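Local coordinates for protein tapirin (Caldicellulosiruptor hydrothermalis, PDB 6N2C) that probably binds cellulose, helping an extremely thermophilic bacterium adhere to plant biomass, and carries a zinc ion on its C-terminal beta-helix domain, at residues 398-403 and 415-420; 419-424 and 434-439; 515-520 and 553-558. All blocks are in the same frame, centred on the assembly; numbering follows the deposited sequence.

Interaction 1 (398-403 and 415-420)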
ATOM      1  N   GLY A 398     -28.108  12.861  10.412  1.00 17.78           N
ATOM      2  CA  GLY A 398     -28.064  14.273  10.121  1.00 19.99           C
ATOM      3  C   GLY A 398     -29.178  14.648   9.173  1.00 22.12           C
ATOM      4  O   GLY A 398     -30.331  14.511   9.519  1.00 21.23           O
ATOM      5  N   THR A 399     -28.840  15.038   7.940  1.00 17.83           N
ATOM      6  CA  THR A 399     -29.848  15.493   6.993  1.00 18.46           C
ATOM      7  C   THR A 399     -29.706  14.648   5.723  1.00 17.91           C
ATOM      8  O   THR A 399     -28.574  14.337   5.254  1.00 17.77           O
ATOM      9  CB  THR A 399     -29.536  16.966   6.711  1.00 21.52           C
ATOM     10  OG1 THR A 399     -29.708  17.710   7.946  1.00 23.02           O
ATOM     11  CG2 THR A 399     -30.421  17.518   5.645  1.00 23.00           C
ATOM     12  N   ILE A 400     -30.844  14.332   5.121  1.00 18.75           N
ATOM     13  CA  ILE A 400     -30.916  13.705   3.786  1.00 20.39           C
ATOM     14  C   ILE A 400     -31.283  14.840   2.828  1.00 21.12           C
ATOM     15  O   ILE A 400     -32.350  15.514   3.005  1.00 21.32           O
ATOM     16  CB  ILE A 400     -31.993  12.643   3.726  1.00 21.26           C
ATOM     17  CG1 ILE A 400     -31.675  11.527   4.675  1.00 21.53           C
ATOM     18  CG2 ILE A 400     -32.159  12.046   2.327  1.00 21.07           C
ATOM     19  CD1 ILE A 400     -32.612  10.363   4.723  1.00 21.95           C
ATOM     20  N   THR A 401     -30.411  15.046   1.823  1.00 20.07           N
ATOM     21  CA  THR A 401     -30.621  16.030   0.794  1.00 22.94           C
ATOM     22  C   THR A 401     -30.910  15.236  -0.508  1.00 24.30           C
ATOM     23  O   THR A 401     -30.074  14.439  -0.976  1.00 22.41           O
ATOM     24  CB  THR A 401     -29.404  16.924   0.687  1.00 24.10           C
ATOM     25  OG1 THR A 401     -29.281  17.657   1.922  1.00 24.84           O
ATOM     26  CG2 THR A 401     -29.597  17.935  -0.424  1.00 28.55           C
ATOM     27  N   ILE A 402     -32.104  15.454  -1.072  0.63 23.37           N
ATOM     28  CA  ILE A 402     -32.475  14.832  -2.332  0.63 24.94           C
ATOM     29  C   ILE A 402     -32.694  15.898  -3.418  0.63 24.56           C
ATOM     30  O   ILE A 402     -33.130  17.031  -3.132  0.63 19.86           O
ATOM     31  CB  ILE A 402     -33.684  13.922  -2.197  0.63 24.57           C
ATOM     32  CG1 ILE A 402     -34.864  14.628  -1.473  0.63 25.15           C
ATOM     33  CG2 ILE A 402     -33.304  12.666  -1.428  0.63 25.29           C
ATOM     34  CD1 ILE A 402     -36.189  13.915  -1.688  0.63 26.38           C
ATOM     35  N   SER A 403     -32.323  15.528  -4.634  1.00 24.90           N
ATOM     36  CA  SER A 403     -32.584  16.385  -5.815  1.00 26.04           C
ATOM     37  C   SER A 403     -32.656  15.562  -7.052  1.00 30.33           C
ATOM     38  O   SER A 403     -32.070  14.481  -7.147  1.00 22.97           O
ATOM     39  CB  SER A 403     -31.554  17.469  -5.930  1.00 26.94           C
ATOM     40  OG  SER A 403     -30.265  16.954  -6.109  1.00 30.84           O
ATOM     41  N   ASP A 415     -35.105  -3.157   4.422  1.00 22.73           N
ATOM     42  CA  ASP A 415     -35.562  -2.878   5.765  1.00 24.08           C
ATOM     43  C   ASP A 415     -36.104  -1.445   5.795  1.00 28.81           C
ATOM     44  O   ASP A 415     -37.324  -1.234   5.637  1.00 26.45           O
ATOM     45  CB  ASP A 415     -34.458  -3.101   6.793  1.00 27.10           C
ATOM     46  CG  ASP A 415     -34.848  -2.723   8.226  1.00 28.82           C
ATOM     47  OD1 ASP A 415     -36.046  -2.487   8.570  1.00 27.62           O
ATOM     48  OD2 ASP A 415     -33.938  -2.632   9.104  1.00 30.31           O
ATOM     49  N   LYS A 416     -35.239  -0.442   5.976  1.00 23.47           N
ATOM     50  CA  LYS A 416     -35.711   0.916   6.101  1.00 21.91           C
ATOM     51  C   LYS A 416     -34.607   1.916   5.943  1.00 21.86           C
ATOM     52  O   LYS A 416     -33.407   1.548   6.038  1.00 20.59           O
ATOM     53  CB  LYS A 416     -36.410   1.133   7.473  1.00 27.37           C
ATOM     54  CG  LYS A 416     -35.483   1.043   8.723  1.00 26.05           C
ATOM     55  CD  LYS A 416     -36.204   1.370  10.015  1.00 28.72           C
ATOM     56  CE  LYS A 416     -37.219   0.295  10.385  1.00 30.38           C
ATOM     57  NZ  LYS A 416     -36.698  -1.073  10.687  1.00 31.54           N
ATOM     58  N   ILE A 417     -35.011   3.171   5.720  1.00 19.49           N
ATOM     59  CA  ILE A 417     -34.127   4.307   5.832  1.00 19.39           C
ATOM     60  C   ILE A 417     -34.572   4.972   7.133  1.00 20.51           C
ATOM     61  O   ILE A 417     -35.606   5.688   7.176  1.00 21.45           O
ATOM     62  CB  ILE A 417     -34.208   5.245   4.641  1.00 20.13           C
ATOM     63  CG1 ILE A 417     -33.825   4.523   3.332  1.00 22.50           C
ATOM     64  CG2 ILE A 417     -33.405   6.538   4.873  1.00 21.13           C
ATOM     65  CD1 ILE A 417     -34.171   5.297   2.072  1.00 22.34           C
ATOM     66  N   GLU A 418     -33.778   4.799   8.195  1.00 19.15           N
ATOM     67  CA  GLU A 418     -34.076   5.357   9.495  1.00 17.98           C
ATOM     68  C   GLU A 418     -33.343   6.655   9.625  1.00 20.87           C
ATOM     69  O   GLU A 418     -32.112   6.699   9.478  1.00 20.90           O
ATOM     70  CB  GLU A 418     -33.623   4.366  10.568  1.00 21.24           C
ATOM     71  CG  GLU A 418     -33.930   4.842  11.988  1.00 23.92           C
ATOM     72  CD  GLU A 418     -33.507   3.906  13.086  1.00 30.27           C
ATOM     73  OE1 GLU A 418     -32.835   2.933  12.755  1.00 30.58           O
ATOM     74  OE2 GLU A 418     -33.863   4.169  14.301  1.00 28.83           O
ATOM     75  N   CYS A 419     -34.064   7.725   9.842  1.00 18.62           N
ATOM     76  CA  CYS A 419     -33.448   9.049   9.735  1.00 19.11           C
ATOM     77  C   CYS A 419     -34.034  10.007  10.782  1.00 21.31           C
ATOM     78  O   CYS A 419     -35.148   9.824  11.250  1.00 22.35           O
ATOM     79  CB  CYS A 419     -33.600   9.534   8.333  1.00 21.99           C
ATOM     80  SG  CYS A 419     -35.335   9.769   7.784  1.00 23.31           S
ATOM     81  N   ARG A 420     -33.237  10.959  11.163  1.00 20.73           N
ATOM     82  CA  ARG A 420     -33.603  11.985  12.143  1.00 20.86           C
ATOM     83  C   ARG A 420     -34.840  12.751  11.675  1.00 22.99           C
ATOM     84  O   ARG A 420     -35.749  13.028  12.478  1.00 23.70           O
ATOM     85  CB  ARG A 420     -32.389  12.878  12.355  1.00 23.51           C
ATOM     86  CG  ARG A 420     -32.686  14.131  13.213  1.00 23.55           C
ATOM     87  CD  ARG A 420     -31.601  15.161  13.116  1.00 24.58           C
ATOM     88  NE  ARG A 420     -31.505  15.832  11.826  1.00 25.15           N
ATOM     89  CZ  ARG A 420     -32.222  16.880  11.411  1.00 28.14           C
ATOM     90  NH1 ARG A 420     -33.197  17.467  12.171  1.00 27.29           N
ATOM     91  NH2 ARG A 420     -31.981  17.358  10.197  1.00 28.75           N
TER

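Interaction 2 (419-424 and 434-439)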
ATOM      1  N   CYS A 419     -34.064   7.725   9.842  1.00 18.62           N
ATOM      2  CA  CYS A 419     -33.448   9.049   9.735  1.00 19.11           C
ATOM      3  C   CYS A 419     -34.034  10.007  10.782  1.00 21.31           C
ATOM      4  O   CYS A 419     -35.148   9.824  11.250  1.00 22.35           O
ATOM      5  CB  CYS A 419     -33.600   9.534   8.333  1.00 21.99           C
ATOM      6  SG  CYS A 419     -35.335   9.769   7.784  1.00 23.31           S
ATOM      7  N   ARG A 420     -33.237  10.959  11.163  1.00 20.73           N
ATOM      8  CA  ARG A 420     -33.603  11.985  12.143  1.00 20.86           C
ATOM      9  C   ARG A 420     -34.840  12.751  11.675  1.00 22.99           C
ATOM     10  O   ARG A 420     -35.749  13.028  12.478  1.00 23.70           O
ATOM     11  CB  ARG A 420     -32.389  12.878  12.355  1.00 23.51           C
ATOM     12  CG  ARG A 420     -32.686  14.131  13.213  1.00 23.55           C
ATOM     13  CD  ARG A 420     -31.601  15.161  13.116  1.00 24.58           C
ATOM     14  NE  ARG A 420     -31.505  15.832  11.826  1.00 25.15           N
ATOM     15  CZ  ARG A 420     -32.222  16.880  11.411  1.00 28.14           C
ATOM     16  NH1 ARG A 420     -33.197  17.467  12.171  1.00 27.29           N
ATOM     17  NH2 ARG A 420     -31.981  17.358  10.197  1.00 28.75           N
ATOM     18  N   SER A 421     -34.908  13.057  10.355  1.00 22.22           N
ATOM     19  CA  SER A 421     -35.940  13.938   9.784  1.00 21.24           C
ATOM     20  C   SER A 421     -36.189  13.440   8.360  1.00 24.00           C
ATOM     21  O   SER A 421     -35.273  13.420   7.507  1.00 22.89           O
ATOM     22  CB  SER A 421     -35.509  15.369   9.782  1.00 24.19           C
ATOM     23  OG  SER A 421     -36.540  16.240   9.328  1.00 26.75           O
ATOM     24  N   ILE A 422     -37.385  12.958   8.136  1.00 22.02           N
ATOM     25  CA  ILE A 422     -37.807  12.602   6.779  1.00 23.48           C
ATOM     26  C   ILE A 422     -37.855  13.874   5.876  1.00 24.31           C
ATOM     27  O   ILE A 422     -38.512  14.873   6.233  1.00 25.60           O
ATOM     28  CB  ILE A 422     -39.157  11.910   6.807  1.00 23.83           C
ATOM     29  CG1 ILE A 422     -39.029  10.551   7.539  1.00 25.79           C
ATOM     30  CG2 ILE A 422     -39.611  11.560   5.378  1.00 24.62           C
ATOM     31  CD1 ILE A 422     -40.356   9.836   7.726  1.00 24.68           C
ATOM     32  N   PRO A 423     -37.129  13.839   4.733  1.00 21.27           N
ATOM     33  CA  PRO A 423     -37.048  15.056   3.881  1.00 23.20           C
ATOM     34  C   PRO A 423     -38.308  15.217   3.059  1.00 21.14           C
ATOM     35  O   PRO A 423     -39.108  14.298   2.961  1.00 21.77           O
ATOM     36  CB  PRO A 423     -35.844  14.792   3.001  1.00 21.23           C
ATOM     37  CG  PRO A 423     -35.756  13.299   2.894  1.00 21.00           C
ATOM     38  CD  PRO A 423     -36.271  12.754   4.199  1.00 21.54           C
ATOM     39  N   GLN A 424     -38.547  16.476   2.654  1.00 21.84           N
ATOM     40  CA  GLN A 424     -39.761  16.825   1.932  1.00 22.53           C
ATOM     41  C   GLN A 424     -39.626  16.310   0.473  1.00 22.82           C
ATOM     42  O   GLN A 424     -38.531  16.073  -0.040  1.00 22.52           O
ATOM     43  CB  GLN A 424     -39.890  18.359   1.868  1.00 23.81           C
ATOM     44  CG  GLN A 424     -40.173  19.091   3.157  1.00 28.71           C
ATOM     45  CD  GLN A 424     -39.960  20.641   3.007  1.00 34.86           C
ATOM     46  OE1 GLN A 424     -40.042  21.214   1.904  1.00 30.57           O
ATOM     47  NE2 GLN A 424     -39.723  21.301   4.138  1.00 37.82           N
ATOM     48  N   PHE A 434     -38.971   5.274   4.336  1.00 24.18           N
ATOM     49  CA  PHE A 434     -38.422   6.145   5.341  1.00 23.10           C
ATOM     50  C   PHE A 434     -39.163   6.039   6.675  1.00 24.92           C
ATOM     51  O   PHE A 434     -40.399   6.092   6.724  1.00 25.23           O
ATOM     52  CB  PHE A 434     -38.456   7.593   4.843  1.00 26.04           C
ATOM     53  CG  PHE A 434     -37.601   7.877   3.635  1.00 23.97           C
ATOM     54  CD1 PHE A 434     -38.006   7.497   2.345  1.00 21.80           C
ATOM     55  CD2 PHE A 434     -36.413   8.617   3.765  1.00 23.21           C
ATOM     56  CE1 PHE A 434     -37.238   7.750   1.263  1.00 21.67           C
ATOM     57  CE2 PHE A 434     -35.677   8.929   2.672  1.00 22.23           C
ATOM     58  CZ  PHE A 434     -36.074   8.510   1.397  1.00 24.09           C
ATOM     59  N   VAL A 435     -38.409   5.993   7.778  1.00 20.84           N
ATOM     60  CA  VAL A 435     -38.935   5.940   9.142  1.00 21.25           C
ATOM     61  C   VAL A 435     -38.247   7.010  10.017  1.00 22.92           C
ATOM     62  O   VAL A 435     -36.987   7.096   9.974  1.00 23.20           O
ATOM     63  CB  VAL A 435     -38.649   4.600   9.727  1.00 25.43           C
ATOM     64  CG1 VAL A 435     -39.085   4.591  11.207  1.00 30.99           C
ATOM     65  CG2 VAL A 435     -39.359   3.513   8.942  1.00 27.86           C
ATOM     66  N   GLN A 436     -39.005   7.851  10.747  1.00 20.65           N
ATOM     67  CA  GLN A 436     -38.397   8.983  11.420  1.00 20.87           C
ATOM     68  C   GLN A 436     -38.079   8.600  12.824  1.00 26.25           C
ATOM     69  O   GLN A 436     -38.916   8.060  13.503  1.00 27.92           O
ATOM     70  CB  GLN A 436     -39.300  10.227  11.473  1.00 19.77           C
ATOM     71  CG  GLN A 436     -38.614  11.470  11.949  1.00 23.47           C
ATOM     72  CD  GLN A 436     -39.323  12.762  11.518  1.00 27.04           C
ATOM     73  OE1 GLN A 436     -39.231  13.202  10.343  1.00 27.17           O
ATOM     74  NE2 GLN A 436     -39.985  13.414  12.470  1.00 28.15           N
ATOM     75  N   ASN A 437     -36.833   8.868  13.234  1.00 21.96           N
ATOM     76  CA  ASN A 437     -36.413   8.619  14.623  1.00 20.40           C
ATOM     77  C   ASN A 437     -35.535   9.804  14.934  1.00 20.75           C
ATOM     78  O   ASN A 437     -34.351   9.818  14.547  1.00 22.17           O
ATOM     79  CB  ASN A 437     -35.644   7.307  14.777  1.00 21.39           C
ATOM     80  CG  ASN A 437     -35.038   7.186  16.188  1.00 21.78           C
ATOM     81  OD1 ASN A 437     -35.243   8.079  17.007  1.00 22.10           O
ATOM     82  ND2 ASN A 437     -34.280   6.124  16.432  1.00 21.58           N
ATOM     83  N   PRO A 438     -36.065  10.762  15.643  1.00 21.13           N
ATOM     84  CA  PRO A 438     -35.355  11.989  15.894  1.00 21.51           C
ATOM     85  C   PRO A 438     -34.053  11.840  16.700  1.00 19.42           C
ATOM     86  O   PRO A 438     -33.298  12.818  16.762  1.00 21.26           O
ATOM     87  CB  PRO A 438     -36.372  12.806  16.688  1.00 27.39           C
ATOM     88  CG  PRO A 438     -37.688  12.315  16.187  1.00 29.25           C
ATOM     89  CD  PRO A 438     -37.496  10.844  16.051  1.00 24.67           C
ATOM     90  N   ASN A 439     -33.941  10.707  17.368  1.00 17.93           N
ATOM     91  CA  ASN A 439     -32.771  10.436  18.268  1.00 19.17           C
ATOM     92  C   ASN A 439     -31.788   9.452  17.643  1.00 19.40           C
ATOM     93  O   ASN A 439     -30.842   9.045  18.280  1.00 20.10           O
ATOM     94  CB  ASN A 439     -33.252   9.851  19.602  1.00 17.16           C
ATOM     95  CG  ASN A 439     -34.033  10.829  20.403  1.00 16.87           C
ATOM     96  OD1 ASN A 439     -33.783  12.015  20.310  1.00 22.32           O
ATOM     97  ND2 ASN A 439     -34.868  10.322  21.290  1.00 18.42           N
TER
HETATM   98  O   HOH W   1     -40.188  15.246   8.725  0.68 27.22           O

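Interaction 3 (515-520 and 553-558)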
ATOM      1  N   PHE A 515      27.191  -8.024  -1.783  1.00 13.80           N
ATOM      2  CA  PHE A 515      26.652  -7.343  -0.607  1.00 14.42           C
ATOM      3  C   PHE A 515      27.308  -5.965  -0.507  1.00 14.54           C
ATOM      4  O   PHE A 515      28.530  -5.871  -0.309  1.00 15.10           O
ATOM      5  CB  PHE A 515      26.935  -8.191   0.655  1.00 14.94           C
ATOM      6  CG  PHE A 515      26.344  -9.524   0.578  1.00 13.53           C
ATOM      7  CD1 PHE A 515      25.033  -9.770   0.909  1.00 13.52           C
ATOM      8  CD2 PHE A 515      27.118 -10.603   0.067  1.00 13.98           C
ATOM      9  CE1 PHE A 515      24.476 -11.038   0.811  1.00 12.65           C
ATOM     10  CE2 PHE A 515      26.547 -11.824  -0.060  1.00 12.82           C
ATOM     11  CZ  PHE A 515      25.282 -12.063   0.335  1.00 13.17           C
ATOM     12  N   VAL A 516      26.492  -4.924  -0.633  1.00 14.14           N
ATOM     13  CA  VAL A 516      26.948  -3.525  -0.589  1.00 13.34           C
ATOM     14  C   VAL A 516      26.278  -2.754   0.507  1.00 14.15           C
ATOM     15  O   VAL A 516      25.045  -2.719   0.599  1.00 13.71           O
ATOM     16  CB  VAL A 516      26.777  -2.848  -1.956  1.00 15.09           C
ATOM     17  CG1 VAL A 516      27.330  -1.438  -1.888  1.00 16.39           C
ATOM     18  CG2 VAL A 516      27.476  -3.588  -3.030  1.00 14.55           C
ATOM     19  N   ILE A 517      27.075  -2.134   1.397  1.00 13.83           N
ATOM     20  CA  ILE A 517      26.568  -1.299   2.443  1.00 14.32           C
ATOM     21  C   ILE A 517      27.345   0.012   2.378  1.00 16.44           C
ATOM     22  O   ILE A 517      28.579  -0.033   2.630  1.00 13.50           O
ATOM     23  CB  ILE A 517      26.711  -1.914   3.820  1.00 14.46           C
ATOM     24  CG1 ILE A 517      25.994  -3.293   3.909  1.00 14.04           C
ATOM     25  CG2 ILE A 517      26.078  -0.957   4.865  1.00 14.64           C
ATOM     26  CD1 ILE A 517      26.918  -4.449   3.523  1.00 13.64           C
ATOM     27  N   THR A 518      26.687   1.129   2.090  1.00 14.71           N
ATOM     28  CA  THR A 518      27.496   2.325   1.719  1.00 14.81           C
ATOM     29  C   THR A 518      26.884   3.612   2.128  1.00 16.42           C
ATOM     30  O   THR A 518      25.660   3.704   2.298  1.00 16.04           O
ATOM     31  CB  THR A 518      27.744   2.382   0.235  1.00 13.97           C
ATOM     32  OG1 THR A 518      28.556   3.555  -0.076  1.00 17.45           O
ATOM     33  CG2 THR A 518      26.485   2.467  -0.594  1.00 15.52           C
ATOM     34  N   LYS A 519      27.747   4.566   2.543  1.00 17.16           N
ATOM     35  CA  LYS A 519      27.274   5.921   2.832  1.00 18.01           C
ATOM     36  C   LYS A 519      26.960   6.714   1.584  1.00 19.86           C
ATOM     37  O   LYS A 519      26.311   7.753   1.656  1.00 22.93           O
ATOM     38  CB  LYS A 519      28.323   6.698   3.581  1.00 20.54           C
ATOM     39  CG  LYS A 519      28.547   6.288   4.972  1.00 25.32           C
ATOM     40  CD  LYS A 519      29.062   7.447   5.926  1.00 26.79           C
ATOM     41  CE  LYS A 519      30.467   7.857   5.605  1.00 29.01           C
ATOM     42  NZ  LYS A 519      31.153   8.542   6.773  1.00 30.13           N
ATOM     43  N   SER A 520      27.411   6.289   0.430  1.00 19.30           N
ATOM     44  CA  SER A 520      27.069   6.866  -0.876  1.00 21.28           C
ATOM     45  C   SER A 520      25.694   6.361  -1.314  1.00 22.90           C
ATOM     46  O   SER A 520      25.033   5.611  -0.573  1.00 17.35           O
ATOM     47  CB  SER A 520      28.145   6.532  -1.973  1.00 24.21           C
ATOM     48  OG  SER A 520      28.183   5.142  -2.350  1.00 22.86           O
ATOM     49  N   VAL A 553      19.551 -12.455  -0.503  1.00 14.34           N
ATOM     50  CA  VAL A 553      20.210 -13.496   0.221  1.00 16.59           C
ATOM     51  C   VAL A 553      20.745 -12.841   1.514  1.00 15.07           C
ATOM     52  O   VAL A 553      21.355 -11.780   1.442  1.00 14.72           O
ATOM     53  CB  VAL A 553      21.402 -14.051  -0.579  1.00 17.78           C
ATOM     54  CG1 VAL A 553      22.359 -14.985   0.250  1.00 19.44           C
ATOM     55  CG2 VAL A 553      20.924 -14.737  -1.838  1.00 18.47           C
ATOM     56  N   ARG A 554      20.534 -13.496   2.654  0.55 15.72           N
ATOM     57  CA  ARG A 554      21.153 -13.028   3.920  0.55 15.34           C
ATOM     58  C   ARG A 554      22.643 -12.728   3.796  0.55 14.17           C
ATOM     59  O   ARG A 554      23.431 -13.506   3.207  0.55 15.02           O
ATOM     60  CB  ARG A 554      20.819 -14.023   5.030  0.55 17.70           C
ATOM     61  CG  ARG A 554      21.197 -13.594   6.430  0.55 17.78           C
ATOM     62  CD  ARG A 554      20.629 -14.612   7.451  0.55 20.51           C
ATOM     63  NE  ARG A 554      20.813 -14.138   8.819  0.55 21.35           N
ATOM     64  CZ  ARG A 554      21.865 -14.362   9.613  0.55 20.48           C
ATOM     65  NH1 ARG A 554      22.936 -15.123   9.274  0.55 23.77           N
ATOM     66  NH2 ARG A 554      21.832 -13.801  10.814  0.55 23.53           N
ATOM     67  N   MET A 555      23.069 -11.602   4.370  1.00 12.49           N
ATOM     68  CA  MET A 555      24.464 -11.298   4.399  1.00 12.45           C
ATOM     69  C   MET A 555      25.290 -12.440   5.046  1.00 12.88           C
ATOM     70  O   MET A 555      24.814 -13.018   6.062  1.00 14.20           O
ATOM     71  CB  MET A 555      24.724  -9.975   5.206  1.00 13.36           C
ATOM     72  CG  MET A 555      24.324  -8.704   4.413  1.00 14.03           C
ATOM     73  SD  MET A 555      24.749  -7.194   5.376  0.89 14.60           S
ATOM     74  CE  MET A 555      23.521  -7.133   6.543  1.00 14.43           C
ATOM     75  N   PRO A 556      26.521 -12.602   4.582  1.00 13.73           N
ATOM     76  CA  PRO A 556      27.335 -13.668   5.191  1.00 15.69           C
ATOM     77  C   PRO A 556      27.598 -13.270   6.690  1.00 18.22           C
ATOM     78  O   PRO A 556      27.747 -12.072   7.043  1.00 14.01           O
ATOM     79  CB  PRO A 556      28.603 -13.632   4.391  1.00 15.58           C
ATOM     80  CG  PRO A 556      28.207 -13.013   3.062  1.00 16.09           C
ATOM     81  CD  PRO A 556      27.175 -12.027   3.404  1.00 14.86           C
ATOM     82  N   GLN A 557      27.712 -14.297   7.517  1.00 17.07           N
ATOM     83  CA  GLN A 557      27.852 -14.040   8.937  1.00 17.47           C
ATOM     84  C   GLN A 557      29.054 -13.167   9.267  1.00 15.59           C
ATOM     85  O   GLN A 557      28.912 -12.364  10.166  1.00 17.96           O
ATOM     86  CB  GLN A 557      27.833 -15.362   9.743  1.00 19.44           C
ATOM     87  CG  GLN A 557      27.708 -15.116  11.251  1.00 17.99           C
ATOM     88  CD  GLN A 557      26.404 -14.440  11.608  1.00 17.50           C
ATOM     89  OE1 GLN A 557      25.342 -14.889  11.241  1.00 22.49           O
ATOM     90  NE2 GLN A 557      26.491 -13.414  12.386  1.00 22.71           N
ATOM     91  N   PRO A 558      30.193 -13.317   8.600  1.00 16.34           N
ATOM     92  CA  PRO A 558      31.356 -12.476   8.946  1.00 18.01           C
ATOM     93  C   PRO A 558      31.080 -10.992   8.613  1.00 17.16           C
ATOM     94  O   PRO A 558      31.551 -10.080   9.326  1.00 16.19           O
ATOM     95  CB  PRO A 558      32.467 -12.965   8.064  1.00 18.26           C
ATOM     96  CG  PRO A 558      31.985 -14.262   7.484  1.00 22.47           C
ATOM     97  CD  PRO A 558      30.564 -14.432   7.692  1.00 19.64           C
TER

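Interaction 1 (398-403 and 415-420)
R420 reaches back over the backbone of G398 and ends at T399, meeting the same carbonyl oxygen along most of its length. Its CB starts the chain 3.9 Å from G398 O, and CD, after CG, is again 3.9 Å from it. With CG anti to the backbone N (chi1 172°) and a bend at chi3 (70°), the guanidinium is brought edge-on to the 398-399 backbone. NE donates to G398 O at 2.9 Å, approaching from above the carbonyl plane. NH2 adds a weak bond to this oxygen and a bond of 3.2 Å to T399 OG1, so two neighbouring nitrogens of one edge grip two adjacent residues.

Strands 400-403 and 416-419 lie on different faces of a right-handed parallel beta-helix, and the apolar part of the contact lies in the buried interior between them. There I400 turns its CD1 to the other strand, with C419 CB 3.8 Å and I417 CG2 3.9 Å from this methyl. The two isoleucines meet at a slant through their methyl groups. F434 of the following coil also packs on both I400 and I417, while outside, E418 pairs with K393 in a salt bridge.

Interaction 2 (419-424 and 434-439)
I422 fits its side chain against F434 and Q436, slanting across both. Its CG1 lies 4.0 Å from F434 CB, and its CD1 lies over the backbone, 3.9 Å from F434 O. Deeper in, the side chains of P423 and F434 cross at about a right angle, P423 CD lying 4.2 Å from F434 CE2, while the sulfur of C419 sits at the edge of the F434 ring, near its plane.

Q436 in turn reaches back to the backbone of I422. With CG anti to its backbone N (chi1 -170°) and the chain extended beyond it, the amide passes R420 O and presents OE1 to the backbone N of I422 at 2.9 Å, N-H...O 162°. A water linking I422 O to the same OE1 gives this oxygen a second donor, which should restrain the rotation of the amide. An alanine in place of I422 would probably open a gap beside F434 CB and leave the aliphatic part of Q436 less firmly held.

The backbones run in parallel register, C419 N giving to V435 O at 3.0 Å and N437 N to C419 O at 2.8 Å. Beyond this bridge N437 OD1 accepts from N439 N in an Asx turn, and its ND2 bonds to E418. Strand 434-436 is an end strand of its parallel stack, laid beside 416-419, which in turn neighbours 393-396; I400 of strand 400-403 also packs against P423 from inside.

Interaction 3 (515-520 and 553-558)
The F515 ring is carried toward the 553-558 segment by a first torsion that sets CG anti to the carbonyl carbon (chi1 -59°), and a chi2 of -84° turns one face to P556. P556 CD sits over the centre of that face, 3.5 Å from the ring centroid and 11° off the normal, a well-centred CH-pi contact. Approaching from the opposite direction, the pyrrolidine covers this face much like a lid.

The rim of the same ring follows the bend of the backbone. CE1 comes within 3.3 Å of V553 O, which lies in the ring plane at the edge, while CZ is 4.1 Å from V553 CG1. M555 fills the space next to these, its CG 3.7 Å from F515 CD1. A bend at its last torsion then leaves SD 4.0 Å from CD1 of I517, two residues along the strand on the same side as F515. No hydrogen bond joins the two segments; the contact is made by the ring, apolar side chains and the backbone carbonyls at its rim, and V534 and L559 also touch the ring.

P556 holds the N-cap position of helix 557-565, so the CH-pi contact lies where this helix begins, beside strand 513-518. The chain has just left strand 548-552 of the parallel beta-helix, so this is the point where a coil gives way to a helix packed on its outside. V553 also lies beside the zinc site of H530, D532 and E551, with its side chain about 6 Å from the metal.

Interactions 1 and 2 are consecutive steps at one end of the beta-helix. Their centres are 6 Å apart, they share C419 and R420, and they are joined by a probable hydrogen bond from V435 N to I417 O (2.9 Å). Packing of I400 O on P423 CB ties strand 400-403 to the loop after 416-419. Interaction 3 lies on the far side of the chain's centre, its centre 61 Å from that of interaction 1 and 65 Å from that of interaction 2. It alone of the three borders the zinc site; the first two lie away from it.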